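Local coordinates for protein cadherin-related family member 2 (Homo sapiens, PDB 5CZR) that forms calcium-dependent heterophilic complexes with CDHR5 between neighbouring microvilli, so controlling how brush-border microvilli pack, here represented by its first two cadherin repeats, at residues N2-V14 and F27-Y41. Numbering follows the deposited sequence.
Sequences NVAPKFLANMTSV and FWLVAEDQDNDPLTY. With CA (calcium ion), chain E.
Phe27 and Val14 meet first: CG1 of Val14 sits over one face of the ring in a CH-pi contact, 4.3 Å from its centroid, and Met91 of strand 86-96 touches both side chains. At Leu29 and Val30 the bent chain of Met11 takes over; its SD packs on Leu29 CD2 and accepts a weak hydrogen bond from Val30 N. Val30 O receives Leu8 N at 3.2 Å and also lies in the plane of the Phe7 ring, at its edge, 3.5 Å from CD1. CB of Ala31 presses against Phe7 CA. Glu32 and Lys6 then form an antiparallel hydrogen-bonded pair, with Glu32 N to Lys6 O at 2.9 Å and Lys6 N to Glu32 O at 3.0 Å, which sets strand 6-7 as the edge strand beside strand 25-32.

Beyond it the chain turns round the ion. Asp33, CG anti to the backbone N (chi1 -171°), grips calcium with both carboxylate oxygens, while its OD1 also takes Asp35 N in an Asx turn. A water links Gln34 N to Ala4 O. Asp35 OD2 binds the metal and accepts Val3 N at 2.9 Å through its syn lone pair. Asp37 OD2 lies 2.2 Å from calcium; Asn2 OD1, Val3 O and Asp82 complete the site. Further on, Leu39 CD2 packs on Pro5 CB, and CE1 of Phe7 meets the Tyr41 ring at its edge, the two side chains running past each other in opposite directions. With four carboxylates around one cation, calcium probably offsets their mutual repulsion, and through Asn2 and Val3 it ties the N-terminus to the tip of the first cadherin repeat, the one required for CDHR5 binding.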
loop_
_atom_site.group_PDB
_atom_site.type_symbol
_atom_site.label_atom_id
_atom_site.label_comp_id
_atom_site.label_asym_id
_atom_site.label_seq_id
_atom_site.Cartn_x
_atom_site.Cartn_y
_atom_site.Cartn_z
ATOM N N ASN A 2 -47.914 -3.863 17.268
ATOM C CA ASN A 2 -46.647 -4.155 16.517
ATOM C C ASN A 2 -45.368 -3.919 17.312
ATOM O O ASN A 2 -45.217 -2.893 17.965
ATOM C CB ASN A 2 -46.511 -3.366 15.191
ATOM C CG ASN A 2 -45.234 -3.763 14.407
ATOM O OD1 ASN A 2 -45.034 -4.941 14.088
ATOM N ND2 ASN A 2 -44.363 -2.795 14.120
ATOM N N VAL A 3 -44.423 -4.850 17.193
ATOM C CA VAL A 3 -43.061 -4.671 17.692
ATOM C C VAL A 3 -42.097 -4.266 16.544
ATOM O O VAL A 3 -42.110 -4.864 15.453
ATOM C CB VAL A 3 -42.561 -5.960 18.381
ATOM C CG1 VAL A 3 -41.180 -5.742 18.986
ATOM C CG2 VAL A 3 -43.557 -6.379 19.459
ATOM N N ALA A 4 -41.296 -3.238 16.800
ATOM C CA ALA A 4 -40.329 -2.762 15.825
ATOM C C ALA A 4 -39.256 -3.820 15.602
ATOM O O ALA A 4 -38.858 -4.502 16.550
ATOM C CB ALA A 4 -39.688 -1.469 16.289
ATOM N N PRO A 5 -38.799 -3.983 14.350
ATOM C CA PRO A 5 -37.637 -4.841 14.115
ATOM C C PRO A 5 -36.376 -4.229 14.715
ATOM O O PRO A 5 -36.324 -3.019 14.980
ATOM C CB PRO A 5 -37.534 -4.890 12.595
ATOM C CG PRO A 5 -38.167 -3.605 12.151
ATOM C CD PRO A 5 -39.283 -3.358 13.111
ATOM N N LYS A 6 -35.374 -5.072 14.888
ATOM C CA LYS A 6 -34.151 -4.732 15.598
ATOM C C LYS A 6 -32.991 -5.420 14.894
ATOM O O LYS A 6 -33.038 -6.614 14.617
ATOM C CB LYS A 6 -34.249 -5.205 17.049
ATOM C CG LYS A 6 -33.107 -4.751 17.961
ATOM C CD LYS A 6 -33.603 -4.339 19.363
ATOM C CE LYS A 6 -34.249 -5.482 20.145
ATOM N NZ LYS A 6 -33.219 -6.387 20.751
ATOM N N PHE A 7 -32.011 -4.630 14.488
ATOM C CA PHE A 7 -30.771 -5.152 13.917
ATOM C C PHE A 7 -30.050 -6.013 14.946
ATOM O O PHE A 7 -30.047 -5.710 16.142
ATOM C CB PHE A 7 -29.852 -3.991 13.516
ATOM C CG PHE A 7 -30.202 -3.368 12.175
ATOM C CD1 PHE A 7 -30.048 -4.087 11.015
ATOM C CD2 PHE A 7 -30.611 -2.054 12.086
ATOM C CE1 PHE A 7 -30.328 -3.514 9.789
ATOM C CE2 PHE A 7 -30.877 -1.464 10.869
ATOM C CZ PHE A 7 -30.726 -2.185 9.717
ATOM N N LEU A 8 -29.444 -7.080 14.479
ATOM C CA LEU A 8 -28.589 -7.879 15.348
ATOM C C LEU A 8 -27.445 -7.038 15.880
ATOM O O LEU A 8 -27.015 -6.085 15.248
ATOM C CB LEU A 8 -28.039 -9.120 14.604
ATOM C CG LEU A 8 -29.097 -10.097 14.029
ATOM C CD1 LEU A 8 -28.464 -11.427 13.600
ATOM C CD2 LEU A 8 -30.240 -10.331 15.015
ATOM N N ALA A 9 -26.951 -7.435 17.045
ATOM C CA ALA A 9 -25.871 -6.753 17.731
ATOM C C ALA A 9 -24.648 -6.435 16.863
ATOM O O ALA A 9 -24.026 -5.378 17.029
ATOM C CB ALA A 9 -25.453 -7.556 18.978
ATOM N N ASN A 10 -24.276 -7.337 15.964
ATOM C CA ASN A 10 -23.060 -7.140 15.160
ATOM C C ASN A 10 -23.247 -6.192 13.950
ATOM O O ASN A 10 -22.325 -5.991 13.177
ATOM C CB ASN A 10 -22.468 -8.485 14.712
ATOM C CG ASN A 10 -23.427 -9.262 13.812
ATOM O OD1 ASN A 10 -24.647 -9.226 14.013
ATOM N ND2 ASN A 10 -22.903 -9.898 12.801
ATOM N N MET A 11 -24.407 -5.563 13.829
ATOM C CA MET A 11 -24.621 -4.567 12.783
ATOM C C MET A 11 -24.066 -3.152 13.093
ATOM O O MET A 11 -24.315 -2.224 12.322
ATOM C CB MET A 11 -26.118 -4.466 12.456
ATOM C CG MET A 11 -26.692 -5.752 11.880
ATOM S SD MET A 11 -26.124 -6.065 10.182
ATOM C CE MET A 11 -25.068 -7.495 10.430
ATOM N N THR A 12 -23.353 -2.976 14.198
ATOM C CA THR A 12 -22.758 -1.665 14.521
ATOM C C THR A 12 -21.556 -1.328 13.628
ATOM O O THR A 12 -21.283 -0.165 13.352
ATOM C CB THR A 12 -22.260 -1.608 15.983
ATOM O OG1 THR A 12 -21.258 -2.604 16.185
ATOM C CG2 THR A 12 -23.407 -1.878 16.956
ATOM N N SER A 13 -20.877 -2.365 13.133
ATOM C CA SER A 13 -19.743 -2.171 12.291
ATOM C C SER A 13 -19.555 -3.329 11.332
ATOM O O SER A 13 -20.018 -4.445 11.562
ATOM C CB SER A 13 -18.476 -2.037 13.127
ATOM O OG SER A 13 -18.130 -3.336 13.631
ATOM N N VAL A 14 -18.746 -3.065 10.312
ATOM C CA VAL A 14 -18.307 -4.105 9.407
ATOM C C VAL A 14 -16.895 -3.794 8.904
ATOM O O VAL A 14 -16.534 -2.624 8.722
ATOM C CB VAL A 14 -19.287 -4.236 8.223
ATOM C CG1 VAL A 14 -19.291 -2.965 7.368
ATOM C CG2 VAL A 14 -18.940 -5.435 7.387
ATOM N N PHE A 27 -21.400 -7.654 2.591
ATOM C CA PHE A 27 -21.911 -8.258 3.829
ATOM C C PHE A 27 -23.447 -8.326 3.749
ATOM O O PHE A 27 -24.049 -7.875 2.756
ATOM C CB PHE A 27 -21.499 -7.447 5.077
ATOM C CG PHE A 27 -21.986 -6.010 5.059
ATOM C CD1 PHE A 27 -21.369 -5.070 4.231
ATOM C CD2 PHE A 27 -23.052 -5.617 5.817
ATOM C CE1 PHE A 27 -21.790 -3.747 4.213
ATOM C CE2 PHE A 27 -23.488 -4.306 5.786
ATOM C CZ PHE A 27 -22.840 -3.358 5.005
ATOM N N TRP A 28 -24.037 -8.941 4.767
ATOM C CA TRP A 28 -25.470 -9.107 4.888
ATOM C C TRP A 28 -25.973 -8.209 6.008
ATOM O O TRP A 28 -25.435 -8.244 7.133
ATOM C CB TRP A 28 -25.807 -10.569 5.205
ATOM C CG TRP A 28 -25.633 -11.479 4.031
ATOM C CD1 TRP A 28 -24.476 -12.079 3.636
ATOM C CD2 TRP A 28 -26.636 -11.859 3.073
ATOM N NE1 TRP A 28 -24.698 -12.834 2.501
ATOM C CE2 TRP A 28 -26.017 -12.722 2.138
ATOM C CE3 TRP A 28 -28.004 -11.591 2.945
ATOM C CZ2 TRP A 28 -26.713 -13.293 1.050
ATOM C CZ3 TRP A 28 -28.719 -12.162 1.853
ATOM C CH2 TRP A 28 -28.064 -13.001 0.928
ATOM N N LEU A 29 -26.974 -7.383 5.711
ATOM C CA LEU A 29 -27.732 -6.721 6.763
ATOM C C LEU A 29 -28.734 -7.711 7.333
ATOM O O LEU A 29 -29.450 -8.368 6.581
ATOM C CB LEU A 29 -28.461 -5.487 6.231
ATOM C CG LEU A 29 -27.591 -4.281 5.886
ATOM C CD1 LEU A 29 -28.381 -3.264 5.080
ATOM C CD2 LEU A 29 -27.048 -3.653 7.164
ATOM N N VAL A 30 -28.747 -7.840 8.661
ATOM C CA VAL A 30 -29.574 -8.830 9.330
ATOM C C VAL A 30 -30.241 -8.198 10.553
ATOM O O VAL A 30 -29.613 -7.516 11.351
ATOM C CB VAL A 30 -28.783 -10.094 9.790
ATOM C CG1 VAL A 30 -29.743 -11.252 10.025
ATOM C CG2 VAL A 30 -27.726 -10.540 8.803
ATOM N N ALA A 31 -31.531 -8.440 10.658
ATOM C CA ALA A 31 -32.334 -7.967 11.759
ATOM C C ALA A 31 -33.341 -9.066 12.071
ATOM O O ALA A 31 -33.453 -10.029 11.327
ATOM C CB ALA A 31 -33.047 -6.687 11.369
ATOM N N GLU A 32 -34.056 -8.913 13.181
ATOM C CA GLU A 32 -35.097 -9.851 13.605
ATOM C C GLU A 32 -36.315 -9.065 14.025
ATOM O O GLU A 32 -36.243 -7.859 14.352
ATOM C CB GLU A 32 -34.615 -10.712 14.761
ATOM C CG GLU A 32 -34.418 -9.940 16.071
ATOM C CD GLU A 32 -33.592 -10.693 17.128
ATOM O OE1 GLU A 32 -32.757 -11.574 16.761
ATOM O OE2 GLU A 32 -33.752 -10.379 18.339
ATOM N N ASP A 33 -37.452 -9.746 13.996
ATOM C CA ASP A 33 -38.723 -9.098 14.300
ATOM C C ASP A 33 -39.581 -10.056 15.100
ATOM O O ASP A 33 -39.905 -11.149 14.623
ATOM C CB ASP A 33 -39.440 -8.693 13.006
ATOM C CG ASP A 33 -40.679 -7.812 13.264
ATOM O OD1 ASP A 33 -41.741 -8.353 13.657
ATOM O OD2 ASP A 33 -40.603 -6.591 13.020
ATOM N N GLN A 34 -39.956 -9.631 16.303
ATOM C CA GLN A 34 -40.737 -10.461 17.250
ATOM C C GLN A 34 -42.104 -10.917 16.688
ATOM O O GLN A 34 -42.617 -11.929 17.118
ATOM C CB GLN A 34 -40.977 -9.691 18.565
ATOM C CG GLN A 34 -40.927 -10.568 19.850
ATOM C CD GLN A 34 -39.511 -10.821 20.364
ATOM O OE1 GLN A 34 -38.514 -10.305 19.832
ATOM N NE2 GLN A 34 -39.422 -11.623 21.423
ATOM N N ASP A 35 -42.682 -10.170 15.747
ATOM C CA ASP A 35 -43.941 -10.576 15.105
ATOM C C ASP A 35 -43.695 -11.452 13.895
ATOM O O ASP A 35 -44.633 -11.919 13.265
ATOM C CB ASP A 35 -44.738 -9.364 14.663
ATOM C CG ASP A 35 -44.825 -8.304 15.741
ATOM O OD1 ASP A 35 -45.442 -8.548 16.813
ATOM O OD2 ASP A 35 -44.288 -7.206 15.507
ATOM N N ASN A 36 -42.430 -11.672 13.553
ATOM C CA ASN A 36 -42.085 -12.431 12.369
ATOM C C ASN A 36 -42.531 -11.771 11.054
ATOM O O ASN A 36 -42.869 -12.451 10.081
ATOM C CB ASN A 36 -42.681 -13.828 12.521
ATOM C CG ASN A 36 -41.711 -14.916 12.159
ATOM O OD1 ASN A 36 -40.613 -15.047 12.749
ATOM N ND2 ASN A 36 -42.112 -15.719 11.196
ATOM N N ASP A 37 -42.526 -10.437 11.030
ATOM C CA ASP A 37 -42.943 -9.675 9.852
ATOM C C ASP A 37 -41.882 -9.809 8.760
ATOM O O ASP A 37 -40.714 -9.938 9.067
ATOM C CB ASP A 37 -43.102 -8.178 10.183
ATOM C CG ASP A 37 -44.320 -7.889 11.039
ATOM O OD1 ASP A 37 -45.397 -8.435 10.710
ATOM O OD2 ASP A 37 -44.219 -7.098 12.009
ATOM N N PRO A 38 -42.301 -9.753 7.486
ATOM C CA PRO A 38 -41.328 -9.605 6.422
ATOM C C PRO A 38 -40.634 -8.263 6.563
ATOM O O PRO A 38 -41.293 -7.270 6.869
ATOM C CB PRO A 38 -42.179 -9.619 5.163
ATOM C CG PRO A 38 -43.493 -9.101 5.601
ATOM C CD PRO A 38 -43.681 -9.676 6.982
ATOM N N LEU A 39 -39.309 -8.264 6.362
ATOM C CA LEU A 39 -38.442 -7.098 6.626
ATOM C C LEU A 39 -37.751 -6.666 5.364
ATOM O O LEU A 39 -37.339 -7.512 4.553
ATOM C CB LEU A 39 -37.370 -7.453 7.654
ATOM C CG LEU A 39 -37.908 -7.978 8.998
ATOM C CD1 LEU A 39 -36.766 -8.213 9.976
ATOM C CD2 LEU A 39 -38.933 -7.003 9.582
ATOM N N THR A 40 -37.651 -5.348 5.165
ATOM C CA THR A 40 -36.928 -4.795 4.038
ATOM C C THR A 40 -35.824 -3.866 4.476
ATOM O O THR A 40 -35.903 -3.222 5.548
ATOM C CB THR A 40 -37.845 -4.110 3.039
ATOM O OG1 THR A 40 -38.549 -3.026 3.681
ATOM C CG2 THR A 40 -38.851 -5.120 2.461
ATOM N N TYR A 41 -34.760 -3.841 3.668
ATOM C CA TYR A 41 -33.498 -3.245 4.061
ATOM C C TYR A 41 -33.048 -2.196 3.085
ATOM O O TYR A 41 -33.321 -2.256 1.878
ATOM C CB TYR A 41 -32.399 -4.299 4.140
ATOM C CG TYR A 41 -32.636 -5.368 5.153
ATOM C CD1 TYR A 41 -32.241 -5.205 6.467
ATOM C CD2 TYR A 41 -33.246 -6.577 4.795
ATOM C CE1 TYR A 41 -32.454 -6.222 7.410
ATOM C CE2 TYR A 41 -33.462 -7.588 5.732
ATOM C CZ TYR A 41 -33.063 -7.403 7.030
ATOM O OH TYR A 41 -33.242 -8.394 7.950
HETATM CA CA CA E . -43.027 -6.121 13.631
HETATM O O HOH W 1 -38.601 -7.205 16.997
#